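Local coordinates for protein split-Soret cytochrome c (Desulfovibrio desulfuricans, PDB 1H21) that carries two heme c groups and probably one [2Fe-2S] cluster per subunit of a heme-sharing homodimer, and may transfer electrons in sulfate reduction, at residues 47-52 with 67-72; 204-209 with 224-229; 138-143 with 152-157. All coordinates share one frame; numbering follows the deposited sequence.

How the contacts relate
Along the chain, contact 1 comes first, then contact 3, then contact 2, each closing before the next opens. Contact 1, on helix 44-60, lies across the chain's centre from the other two, its centre about 30 Å from that of contact 2 and about 26 Å from that of contact 3. Contacts 2 and 3, on helices 204-213 and 147-158, have centres about 21 Å apart and meet where the carboxylates of D228 and D143 come close despite like charges. All three reach the second subunit. Contact 1 does so through aromatic packing, whereas contacts 2 and 3 border hemes shared between subunits, so the partner is met on both sides of the centre of this helical, strandless fold.

Contact 1: 47-52 with 67-72; sequences GAFYSI and FPFAML
F49 is the hub of this contact, meeting F67, F69 and L72 with different parts of its ring. Over one face, toward its rim, lies the methyl CD1 of L72, 3.6 Å from the F49 ring centroid and still within CH-pi geometry. The second methyl reaches the root of the side chain, L72 CD2 lying 3.5 Å from F49 CB. At the F49 edge, near its plane, CD2 of F49 is 3.8 Å from CD2 of F69. The far end of the ring turns to F67: F49 CE2 and F67 CE2 are 3.5 Å apart, but the planes meet at 33°, so the pair is neither a stack nor edge-to-face.

Y50 adds a T-shaped partner. Its edge points at the face of F69, with ring centroids 4.9 Å apart and planes at 67°, and Y50 CD1 lies 3.7 Å from F69 CG. The opposite face of F69 is covered by the carbonyl O of F67, so this ring is enclosed between a backbone oxygen and a tyrosine edge.

A side-chain torsion and a chain turn set these positions. F49 holds CG anti to its backbone N (chi1 -173°), which sends the ring from helix 44-60 towards 67-72. In that segment an inverse gamma turn centred on P68 leads into the 3-10 turn 69-72, bringing F67, F69 and L72 to the same helix.

Farther out, T95 and L98 of helix 87-99 also pack on F49, and the phenol OH of Y50 bonds to E58. The side chain of L72 lies about 9 Å from that of C44, a probable [2Fe-2S] ligand. F67 meets F67 of the second subunit, and the rings of Y50 and F10 of that subunit pair edge-to-face. The arrangement is a buried aromatic cluster that continues into a dimer interface.

Contact 2: 204-209 with 224-229; sequences ASVSSC and KGIMDC. With HEC (heme c), chain F.
S205 meets both D228 and C229 through a single hydroxyl, which supplies the polar part of this contact. The backbone N of C229 donates to S205 OG across 3.2 Å, with a bent N-H...O angle of 144°. The same hydroxyl donates to OD1 of D228; the modelled 2.4 Å between S205 OG and D228 OD1 is very short, so the bond is plausible but its length doubtful. S205 OG lies between its backbone N and carbonyl carbon (chi1 65°), and from there it faces the D228-C229 peptide. The other carboxylate oxygen of D228, OD2, has a weak bond to T230.

Apolar contacts centre on V206, whose two methyls divide the work. CG1 touches CG2 of I226 at 3.9 Å, while CG2 rests against the backbone, 3.6 Å from the carbonyl O of M227 and near the I226 carbonyl as well. Beside them the sulfurs SG of C209 and SG of C229 are neighbours at 4.3 Å, a loose approach and far from a disulfide.

Covalent bonds give the contact its role. C229 SG forms a thioether to CAB of heme c, at 1.8 Å, and C209 SG is likewise linked to a different heme, so two c-type attachment sites sit side by side. C209 CB also packs on the first heme, 3.5 Å from its methyl CMB, and the carbonyl of M227 closes on vinyl-derived CBB.

Helix 204-213 thus lies against the loop that follows it. Helix 102-118 backs that loop, with H106 and N110 against I226 and E117 accepting the N-H of D228. From the second subunit F243 packs on S205, while H148 and S152 bond to the backbone of K224.

Contact 3: 138-143 with 152-157; sequences PMSASD and SKWCYE. With HEC (heme c), chain H.
W154 and P138 mark a partly buried contact in which a loop, extended over 138-141, passes slantwise over helix 147-158, with the indole as its chief polar link. The indole NE1 of W154 donates to the backbone O of P138 over 3.1 Å. The bond is almost straight, 176° at the hydrogen, and the oxygen lies in the indole plane, whereas the donor stands 51° out of the carbonyl plane and so does not follow a lone pair. Along the same ring edge S140 OG is 3.2 Å from W154 CD1, a plain contact in the ring plane. CD of P138 approaches CZ2 of W154 loosely, at 4.1 Å, from off that plane. With chi1 at -180°, opposite the backbone N, the W154 indole swings past the helix to the P138 carbonyl.

K153 covers the other end of the loop with a fully extended chain. Its NZ comes to 3.8 Å from the carbonyl O of S142 and a similar distance from that of A141, too long for hydrogen bonds but probably favourable electrostatically. Its aliphatic part borders heme c, with K153 CG 3.4 Å from propionate oxygen O1D. One turn on, propionate carbon CBA lies over one face of the Y156 ring, 3.5 Å from Y156 CG. W154 thus goes to the loop, Y156 to the heme, and K153 serves both; the hemes are shared between subunits.

Around this pair, helix 165-192 supplies R170, in a cation-pi contact with W154, and R167, packed against the W154 side chain. The loop is tied by backbone hydrogen bonds to E117 of helix 102-118 and to L121 just beyond it, while W222 of the second subunit meets the Y156 ring edge-to-face.

Contact 1: 47-52 with 67-72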
loop_
_atom_site.group_PDB
_atom_site.type_symbol
_atom_site.label_atom_id
_atom_site.label_comp_id
_atom_site.label_asym_id
_atom_site.label_seq_id
_atom_site.Cartn_x
_atom_site.Cartn_y
_atom_site.Cartn_z
ATOM N N GLY A 47 5.117 -6.238 11.967
ATOM C CA GLY A 47 6.468 -6.620 12.342
ATOM C C GLY A 47 7.550 -5.652 11.875
ATOM O O GLY A 47 8.392 -5.240 12.667
ATOM N N ALA A 48 7.529 -5.281 10.599
ATOM C CA ALA A 48 8.523 -4.372 10.062
ATOM C C ALA A 48 8.404 -2.989 10.681
ATOM O O ALA A 48 9.396 -2.416 11.131
ATOM C CB ALA A 48 8.401 -4.281 8.557
ATOM N N PHE A 49 7.195 -2.440 10.712
ATOM C CA PHE A 49 7.016 -1.104 11.276
ATOM C C PHE A 49 7.522 -1.077 12.710
ATOM O O PHE A 49 8.361 -0.261 13.084
ATOM C CB PHE A 49 5.550 -0.670 11.255
ATOM C CG PHE A 49 5.364 0.752 11.659
ATOM C CD1 PHE A 49 5.512 1.772 10.728
ATOM C CD2 PHE A 49 5.112 1.079 12.990
ATOM C CE1 PHE A 49 5.420 3.124 11.109
ATOM C CE2 PHE A 49 5.013 2.419 13.393
ATOM C CZ PHE A 49 5.169 3.449 12.444
ATOM N N TYR A 50 7.022 -1.998 13.512
ATOM C CA TYR A 50 7.452 -2.053 14.891
ATOM C C TYR A 50 8.966 -2.212 15.059
ATOM O O TYR A 50 9.566 -1.509 15.865
ATOM C CB TYR A 50 6.733 -3.157 15.647
ATOM C CG TYR A 50 6.982 -3.081 17.132
ATOM C CD1 TYR A 50 6.074 -2.442 17.968
ATOM C CD2 TYR A 50 8.125 -3.646 17.709
ATOM C CE1 TYR A 50 6.286 -2.367 19.341
ATOM C CE2 TYR A 50 8.349 -3.573 19.087
ATOM C CZ TYR A 50 7.418 -2.931 19.889
ATOM O OH TYR A 50 7.579 -2.876 21.250
ATOM N N SER A 51 9.595 -3.078 14.273
ATOM C CA SER A 51 11.027 -3.265 14.428
ATOM C C SER A 51 11.803 -1.952 14.275
ATOM O O SER A 51 12.955 -1.850 14.687
ATOM C CB SER A 51 11.559 -4.340 13.471
ATOM O OG SER A 51 11.642 -3.882 12.145
ATOM N N ILE A 52 11.158 -0.931 13.731
ATOM C CA ILE A 52 11.826 0.345 13.533
ATOM C C ILE A 52 11.388 1.389 14.549
ATOM O O ILE A 52 12.186 1.857 15.361
ATOM C CB ILE A 52 11.625 0.841 12.084
ATOM C CG1 ILE A 52 12.494 -0.004 11.144
ATOM C CG2 ILE A 52 11.901 2.330 11.976
ATOM C CD1 ILE A 52 12.441 0.394 9.696
ATOM N N PHE A 67 2.772 5.534 19.402
ATOM C CA PHE A 67 2.157 5.106 18.148
ATOM C C PHE A 67 1.218 3.890 18.266
ATOM O O PHE A 67 1.508 2.928 18.998
ATOM C CB PHE A 67 3.248 4.820 17.113
ATOM C CG PHE A 67 2.740 4.750 15.713
ATOM C CD1 PHE A 67 2.760 5.885 14.898
ATOM C CD2 PHE A 67 2.239 3.551 15.199
ATOM C CE1 PHE A 67 2.291 5.833 13.586
ATOM C CE2 PHE A 67 1.767 3.478 13.897
ATOM C CZ PHE A 67 1.794 4.624 13.081
ATOM N N PRO A 68 0.042 3.953 17.605
ATOM C CA PRO A 68 -0.938 2.850 17.624
ATOM C C PRO A 68 -0.453 1.742 16.654
ATOM O O PRO A 68 -0.996 1.575 15.560
ATOM C CB PRO A 68 -2.228 3.534 17.144
ATOM C CG PRO A 68 -1.733 4.652 16.257
ATOM C CD PRO A 68 -0.521 5.171 16.977
ATOM N N PHE A 69 0.549 0.978 17.081
ATOM C CA PHE A 69 1.181 -0.043 16.237
ATOM C C PHE A 69 0.318 -1.017 15.460
ATOM O O PHE A 69 0.567 -1.266 14.284
ATOM C CB PHE A 69 2.249 -0.819 17.020
ATOM C CG PHE A 69 3.347 0.046 17.550
ATOM C CD1 PHE A 69 3.408 0.360 18.902
ATOM C CD2 PHE A 69 4.276 0.607 16.697
ATOM C CE1 PHE A 69 4.370 1.219 19.381
ATOM C CE2 PHE A 69 5.248 1.472 17.178
ATOM C CZ PHE A 69 5.293 1.776 18.513
ATOM N N ALA A 70 -0.701 -1.561 16.105
ATOM C CA ALA A 70 -1.570 -2.523 15.443
ATOM C C ALA A 70 -2.255 -1.946 14.210
ATOM O O ALA A 70 -2.779 -2.704 13.396
ATOM C CB ALA A 70 -2.573 -3.073 16.390
ATOM N N MET A 71 -2.213 -0.624 14.038
ATOM C CA MET A 71 -2.819 -0.015 12.862
ATOM C C MET A 71 -2.185 -0.654 11.625
ATOM O O MET A 71 -2.836 -0.788 10.576
ATOM C CB MET A 71 -2.597 1.504 12.818
ATOM C CG MET A 71 -3.239 2.189 11.591
ATOM S SD MET A 71 -2.822 3.944 11.367
ATOM C CE MET A 71 -1.551 3.878 10.161
ATOM N N LEU A 72 -0.931 -1.084 11.764
ATOM C CA LEU A 72 -0.228 -1.701 10.654
ATOM C C LEU A 72 -0.671 -3.104 10.325
ATOM O O LEU A 72 -0.185 -3.699 9.373
ATOM C CB LEU A 72 1.284 -1.590 10.796
ATOM C CG LEU A 72 1.586 -0.156 10.383
ATOM C CD1 LEU A 72 1.982 0.630 11.603
ATOM C CD2 LEU A 72 2.644 -0.105 9.310
#

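Contact 2: 204-209 with 224-229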
loop_
_atom_site.group_PDB
_atom_site.type_symbol
_atom_site.label_atom_id
_atom_site.label_comp_id
_atom_site.label_asym_id
_atom_site.label_seq_id
_atom_site.Cartn_x
_atom_site.Cartn_y
_atom_site.Cartn_z
ATOM N N ALA A 204 15.829 -0.983 -15.957
ATOM C CA ALA A 204 16.004 -0.886 -17.398
ATOM C C ALA A 204 14.724 -0.542 -18.123
ATOM O O ALA A 204 14.663 0.437 -18.865
ATOM C CB ALA A 204 16.560 -2.190 -17.938
ATOM N N SER A 205 13.701 -1.362 -17.912
ATOM C CA SER A 205 12.411 -1.151 -18.564
ATOM C C SER A 205 11.814 0.210 -18.203
ATOM O O SER A 205 11.360 0.943 -19.088
ATOM C CB SER A 205 11.446 -2.281 -18.207
ATOM O OG SER A 205 11.159 -2.256 -16.831
ATOM N N VAL A 206 11.873 0.570 -16.918
ATOM C CA VAL A 206 11.339 1.850 -16.459
ATOM C C VAL A 206 11.969 3.011 -17.214
ATOM O O VAL A 206 11.267 3.910 -17.690
ATOM C CB VAL A 206 11.548 2.037 -14.956
ATOM C CG1 VAL A 206 10.910 3.335 -14.506
ATOM C CG2 VAL A 206 10.957 0.868 -14.198
ATOM N N SER A 207 13.288 2.972 -17.352
ATOM C CA SER A 207 13.988 4.020 -18.065
ATOM C C SER A 207 13.643 4.073 -19.541
ATOM O O SER A 207 13.314 5.144 -20.044
ATOM C CB SER A 207 15.496 3.885 -17.892
ATOM O OG SER A 207 15.839 3.892 -16.518
ATOM N N SER A 208 13.663 2.936 -20.237
ATOM C CA SER A 208 13.376 2.944 -21.680
ATOM C C SER A 208 11.917 3.201 -22.039
ATOM O O SER A 208 11.621 3.986 -22.931
ATOM C CB SER A 208 13.914 1.679 -22.377
ATOM O OG SER A 208 13.341 0.493 -21.869
ATOM N N CYS A 209 11.003 2.519 -21.363
ATOM C CA CYS A 209 9.583 2.727 -21.619
ATOM C C CYS A 209 9.274 4.157 -21.182
ATOM O O CYS A 209 8.550 4.880 -21.877
ATOM C CB CYS A 209 8.738 1.753 -20.797
ATOM S SG CYS A 209 9.105 -0.001 -21.043
ATOM N N LYS A 224 1.903 6.309 -14.757
ATOM C CA LYS A 224 2.382 6.708 -13.439
ATOM C C LYS A 224 2.779 5.429 -12.722
ATOM O O LYS A 224 2.075 4.421 -12.810
ATOM C CB LYS A 224 1.305 7.453 -12.641
ATOM C CG LYS A 224 1.234 8.952 -12.915
ATOM C CD LYS A 224 2.468 9.660 -12.404
ATOM C CE LYS A 224 2.568 11.082 -12.937
ATOM N NZ LYS A 224 3.715 11.771 -12.310
ATOM N N GLY A 225 3.924 5.458 -12.054
ATOM C CA GLY A 225 4.379 4.281 -11.348
ATOM C C GLY A 225 5.726 3.858 -11.884
ATOM O O GLY A 225 5.959 3.877 -13.095
ATOM N N ILE A 226 6.635 3.511 -10.981
ATOM C CA ILE A 226 7.951 3.092 -11.413
ATOM C C ILE A 226 8.289 1.663 -11.032
ATOM O O ILE A 226 9.433 1.336 -10.722
ATOM C CB ILE A 226 9.036 4.081 -10.985
ATOM C CG1 ILE A 226 8.921 4.383 -9.495
ATOM C CG2 ILE A 226 8.931 5.357 -11.838
ATOM C CD1 ILE A 226 9.884 5.467 -9.027
ATOM N N MET A 227 7.263 0.819 -11.026
ATOM C CA MET A 227 7.453 -0.592 -10.758
ATOM C C MET A 227 8.077 -1.112 -12.058
ATOM O O MET A 227 7.859 -0.521 -13.128
ATOM C CB MET A 227 6.109 -1.287 -10.577
ATOM C CG MET A 227 5.507 -1.153 -9.223
ATOM S SD MET A 227 4.007 -2.068 -9.177
ATOM C CE MET A 227 2.943 -0.876 -10.147
ATOM N N ASP A 228 8.860 -2.181 -11.979
ATOM C CA ASP A 228 9.443 -2.719 -13.192
ATOM C C ASP A 228 8.305 -3.163 -14.103
ATOM O O ASP A 228 7.381 -3.870 -13.668
ATOM C CB ASP A 228 10.371 -3.880 -12.901
ATOM C CG ASP A 228 11.088 -4.325 -14.132
ATOM O OD1 ASP A 228 11.679 -3.464 -14.803
ATOM O OD2 ASP A 228 11.009 -5.507 -14.487
ATOM N N CYS A 229 8.353 -2.728 -15.355
ATOM C CA CYS A 229 7.297 -3.028 -16.312
ATOM C C CYS A 229 7.252 -4.448 -16.865
ATOM O O CYS A 229 6.203 -4.902 -17.315
ATOM C CB CYS A 229 7.396 -2.056 -17.466
ATOM S SG CYS A 229 7.928 -0.438 -16.938
HETATM FE FE HEC F . 1.343 -0.661 -16.992
HETATM C CHA HEC F . -1.692 0.266 -18.230
HETATM C CHB HEC F . 2.907 1.433 -19.078
HETATM C CHC HEC F . 4.103 -1.140 -15.278
HETATM C CHD HEC F . -0.086 -3.418 -15.556
HETATM N NA HEC F . 0.741 0.644 -18.289
HETATM C C1A HEC F . -0.557 0.986 -18.633
HETATM C C2A HEC F . -0.573 2.095 -19.598
HETATM C C3A HEC F . 0.719 2.372 -19.837
HETATM C C4A HEC F . 1.515 1.460 -19.062
HETATM C CMA HEC F . 1.222 3.426 -20.819
HETATM C CAA HEC F . -1.750 2.776 -20.340
HETATM C CBA HEC F . -2.308 2.127 -21.624
HETATM C CGA HEC F . -3.289 1.003 -21.366
HETATM O O1A HEC F . -3.108 -0.077 -21.966
HETATM O O2A HEC F . -4.235 1.204 -20.575
HETATM N NB HEC F . 3.127 0.008 -17.160
HETATM C C1B HEC F . 3.659 0.755 -18.165
HETATM C C2B HEC F . 5.021 1.041 -17.961
HETATM C C3B HEC F . 5.381 0.480 -16.753
HETATM C C4B HEC F . 4.154 -0.193 -16.292
HETATM C CMB HEC F . 5.812 1.895 -18.930
HETATM C CAB HEC F . 6.625 0.486 -16.081
HETATM C CBB HEC F . 7.115 1.579 -15.286
HETATM N NC HEC F . 1.902 -1.947 -15.653
HETATM C C1C HEC F . 3.099 -2.004 -15.017
HETATM C C2C HEC F . 3.144 -3.128 -14.126
HETATM C C3C HEC F . 1.938 -3.781 -14.228
HETATM C C4C HEC F . 1.192 -3.049 -15.169
HETATM C CMC HEC F . 4.322 -3.529 -13.220
HETATM C CAC HEC F . 1.476 -4.912 -13.573
HETATM C CBC HEC F . 1.254 -4.933 -12.130
HETATM N ND HEC F . -0.480 -1.431 -16.921
HETATM C C1D HEC F . -0.880 -2.665 -16.399
HETATM C C2D HEC F . -2.293 -2.958 -16.732
HETATM C C3D HEC F . -2.779 -1.851 -17.366
HETATM C C4D HEC F . -1.653 -0.900 -17.485
HETATM C CMD HEC F . -3.052 -4.233 -16.476
HETATM C CAD HEC F . -4.222 -1.596 -17.823
HETATM C CBD HEC F . -4.478 -1.859 -19.307
HETATM C CGD HEC F . -5.899 -1.545 -19.700
HETATM O O1D HEC F . -6.156 -0.375 -20.003
HETATM O O2D HEC F . -6.776 -2.436 -19.655
#

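Contact 3: 138-143 with 152-157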
loop_
_atom_site.group_PDB
_atom_site.type_symbol
_atom_site.label_atom_id
_atom_site.label_comp_id
_atom_site.label_asym_id
_atom_site.label_seq_id
_atom_site.Cartn_x
_atom_site.Cartn_y
_atom_site.Cartn_z
ATOM N N PRO A 138 13.210 -22.175 -0.393
ATOM C CA PRO A 138 13.717 -21.812 -1.722
ATOM C C PRO A 138 13.710 -20.301 -1.809
ATOM O O PRO A 138 12.825 -19.652 -1.259
ATOM C CB PRO A 138 12.662 -22.390 -2.671
ATOM C CG PRO A 138 11.982 -23.450 -1.867
ATOM C CD PRO A 138 11.904 -22.841 -0.502
ATOM N N MET A 139 14.688 -19.741 -2.500
ATOM C CA MET A 139 14.776 -18.295 -2.640
ATOM C C MET A 139 14.475 -17.918 -4.084
ATOM O O MET A 139 14.743 -18.705 -5.001
ATOM C CB MET A 139 16.190 -17.817 -2.283
ATOM C CG MET A 139 16.643 -18.122 -0.867
ATOM S SD MET A 139 18.421 -17.878 -0.692
ATOM C CE MET A 139 18.881 -17.098 -2.228
ATOM N N SER A 140 13.947 -16.714 -4.293
ATOM C CA SER A 140 13.646 -16.237 -5.637
ATOM C C SER A 140 13.513 -14.727 -5.659
ATOM O O SER A 140 13.358 -14.087 -4.613
ATOM C CB SER A 140 12.374 -16.895 -6.193
ATOM O OG SER A 140 11.237 -16.615 -5.394
ATOM N N ALA A 141 13.685 -14.160 -6.844
ATOM C CA ALA A 141 13.553 -12.728 -7.031
ATOM C C ALA A 141 12.144 -12.550 -7.573
ATOM O O ALA A 141 11.754 -13.215 -8.531
ATOM C CB ALA A 141 14.573 -12.240 -8.033
ATOM N N SER A 142 11.372 -11.671 -6.954
ATOM C CA SER A 142 9.999 -11.446 -7.367
ATOM C C SER A 142 9.851 -10.554 -8.593
ATOM O O SER A 142 8.994 -10.798 -9.436
ATOM C CB SER A 142 9.224 -10.837 -6.201
ATOM O OG SER A 142 9.888 -9.679 -5.732
ATOM N N ASP A 143 10.715 -9.548 -8.694
ATOM C CA ASP A 143 10.673 -8.550 -9.765
ATOM C C ASP A 143 9.378 -7.740 -9.595
ATOM O O ASP A 143 8.876 -7.107 -10.521
ATOM C CB ASP A 143 10.757 -9.198 -11.153
ATOM C CG ASP A 143 10.895 -8.162 -12.299
ATOM O OD1 ASP A 143 11.412 -7.038 -12.083
ATOM O OD2 ASP A 143 10.496 -8.493 -13.438
ATOM N N SER A 152 2.355 -15.414 -5.338
ATOM C CA SER A 152 1.825 -16.332 -6.347
ATOM C C SER A 152 2.884 -17.000 -7.233
ATOM O O SER A 152 2.833 -18.214 -7.444
ATOM C CB SER A 152 0.761 -15.628 -7.194
ATOM O OG SER A 152 -0.254 -15.106 -6.353
ATOM N N LYS A 153 3.851 -16.222 -7.721
ATOM C CA LYS A 153 4.932 -16.733 -8.572
ATOM C C LYS A 153 5.773 -17.768 -7.796
ATOM O O LYS A 153 5.971 -18.902 -8.243
ATOM C CB LYS A 153 5.800 -15.563 -9.023
ATOM C CG LYS A 153 6.728 -15.854 -10.170
ATOM C CD LYS A 153 7.557 -14.639 -10.461
ATOM C CE LYS A 153 8.587 -14.964 -11.499
ATOM N NZ LYS A 153 9.512 -13.813 -11.689
ATOM N N TRP A 154 6.198 -17.397 -6.596
ATOM C CA TRP A 154 6.990 -18.289 -5.755
ATOM C C TRP A 154 6.272 -19.625 -5.462
ATOM O O TRP A 154 6.879 -20.691 -5.579
ATOM C CB TRP A 154 7.348 -17.554 -4.457
ATOM C CG TRP A 154 8.175 -18.327 -3.464
ATOM C CD1 TRP A 154 9.545 -18.336 -3.356
ATOM C CD2 TRP A 154 7.684 -19.124 -2.375
ATOM N NE1 TRP A 154 9.925 -19.074 -2.263
ATOM C CE2 TRP A 154 8.807 -19.569 -1.642
ATOM C CE3 TRP A 154 6.397 -19.494 -1.943
ATOM C CZ2 TRP A 154 8.687 -20.367 -0.494
ATOM C CZ3 TRP A 154 6.276 -20.285 -0.805
ATOM C CH2 TRP A 154 7.417 -20.714 -0.091
ATOM N N CYS A 155 4.999 -19.570 -5.065
ATOM C CA CYS A 155 4.219 -20.781 -4.777
ATOM C C CYS A 155 4.095 -21.650 -6.033
ATOM O O CYS A 155 4.293 -22.872 -5.993
ATOM C CB CYS A 155 2.818 -20.425 -4.244
ATOM S SG CYS A 155 2.724 -19.898 -2.496
ATOM N N TYR A 156 3.791 -20.999 -7.152
ATOM C CA TYR A 156 3.656 -21.655 -8.450
ATOM C C TYR A 156 4.929 -22.383 -8.818
ATOM O O TYR A 156 4.909 -23.587 -9.095
ATOM C CB TYR A 156 3.372 -20.621 -9.541
ATOM C CG TYR A 156 3.344 -21.197 -10.939
ATOM C CD1 TYR A 156 2.455 -22.234 -11.268
ATOM C CD2 TYR A 156 4.174 -20.695 -11.945
ATOM C CE1 TYR A 156 2.383 -22.760 -12.570
ATOM C CE2 TYR A 156 4.113 -21.208 -13.256
ATOM C CZ TYR A 156 3.207 -22.243 -13.555
ATOM O OH TYR A 156 3.095 -22.738 -14.832
ATOM N N GLU A 157 6.008 -21.612 -8.910
ATOM C CA GLU A 157 7.323 -22.117 -9.249
ATOM C C GLU A 157 7.818 -23.233 -8.326
ATOM O O GLU A 157 8.452 -24.179 -8.789
ATOM C CB GLU A 157 8.325 -20.963 -9.272
ATOM C CG GLU A 157 8.115 -20.022 -10.453
ATOM C CD GLU A 157 9.087 -18.836 -10.480
ATOM O OE1 GLU A 157 9.742 -18.548 -9.443
ATOM O OE2 GLU A 157 9.177 -18.176 -11.552
HETATM FE FE HEC H . -2.111 -12.882 -11.134
HETATM C CHA HEC H . 0.809 -14.515 -11.240
HETATM C CHB HEC H . -3.783 -15.856 -10.583
HETATM C CHC HEC H . -4.940 -11.147 -10.391
HETATM C CHD HEC H . -0.720 -10.105 -12.429
HETATM N NA HEC H . -1.558 -14.774 -11.023
HETATM C C1A HEC H . -0.276 -15.252 -10.921
HETATM C C2A HEC H . -0.223 -16.659 -10.568
HETATM C C3A HEC H . -1.555 -17.085 -10.532
HETATM C C4A HEC H . -2.375 -15.895 -10.818
HETATM C CMA HEC H . -2.103 -18.469 -10.174
HETATM C CAA HEC H . 1.037 -17.516 -10.346
HETATM C CBA HEC H . 1.540 -18.233 -11.600
HETATM C CGA HEC H . 2.478 -17.412 -12.474
HETATM O O1A HEC H . 2.252 -17.315 -13.698
HETATM O O2A HEC H . 3.476 -16.897 -11.940
HETATM N NB HEC H . -4.000 -13.404 -10.654
HETATM C C1B HEC H . -4.538 -14.681 -10.503
HETATM C C2B HEC H . -5.938 -14.634 -10.032
HETATM C C3B HEC H . -6.207 -13.286 -9.851
HETATM C C4B HEC H . -5.021 -12.549 -10.289
HETATM C CMB HEC H . -6.917 -15.818 -9.830
HETATM C CAB HEC H . -7.402 -12.733 -9.361
HETATM C CBB HEC H . -7.904 -13.097 -8.037
HETATM N NC HEC H . -2.627 -10.974 -11.285
HETATM C C1C HEC H . -3.830 -10.414 -10.869
HETATM C C2C HEC H . -3.799 -8.976 -11.079
HETATM C C3C HEC H . -2.571 -8.627 -11.657
HETATM C C4C HEC H . -1.906 -9.910 -11.802
HETATM C CMC HEC H . -4.999 -8.044 -10.798
HETATM C CAC HEC H . -2.183 -7.360 -12.168
HETATM C CBC HEC H . -1.981 -6.117 -11.378
HETATM N ND HEC H . -0.373 -12.489 -11.808
HETATM C C1D HEC H . 0.013 -11.325 -12.433
HETATM C C2D HEC H . 1.416 -11.391 -12.765
HETATM C C3D HEC H . 1.910 -12.565 -12.346
HETATM C C4D HEC H . 0.773 -13.244 -11.734
HETATM C CMD HEC H . 2.206 -10.294 -13.425
HETATM C CAD HEC H . 3.362 -13.046 -12.514
HETATM C CBD HEC H . 3.550 -13.859 -13.786
HETATM C CGD HEC H . 4.974 -14.375 -13.946
HETATM O O1D HEC H . 5.352 -15.355 -13.252
HETATM O O2D HEC H . 5.719 -13.779 -14.765
#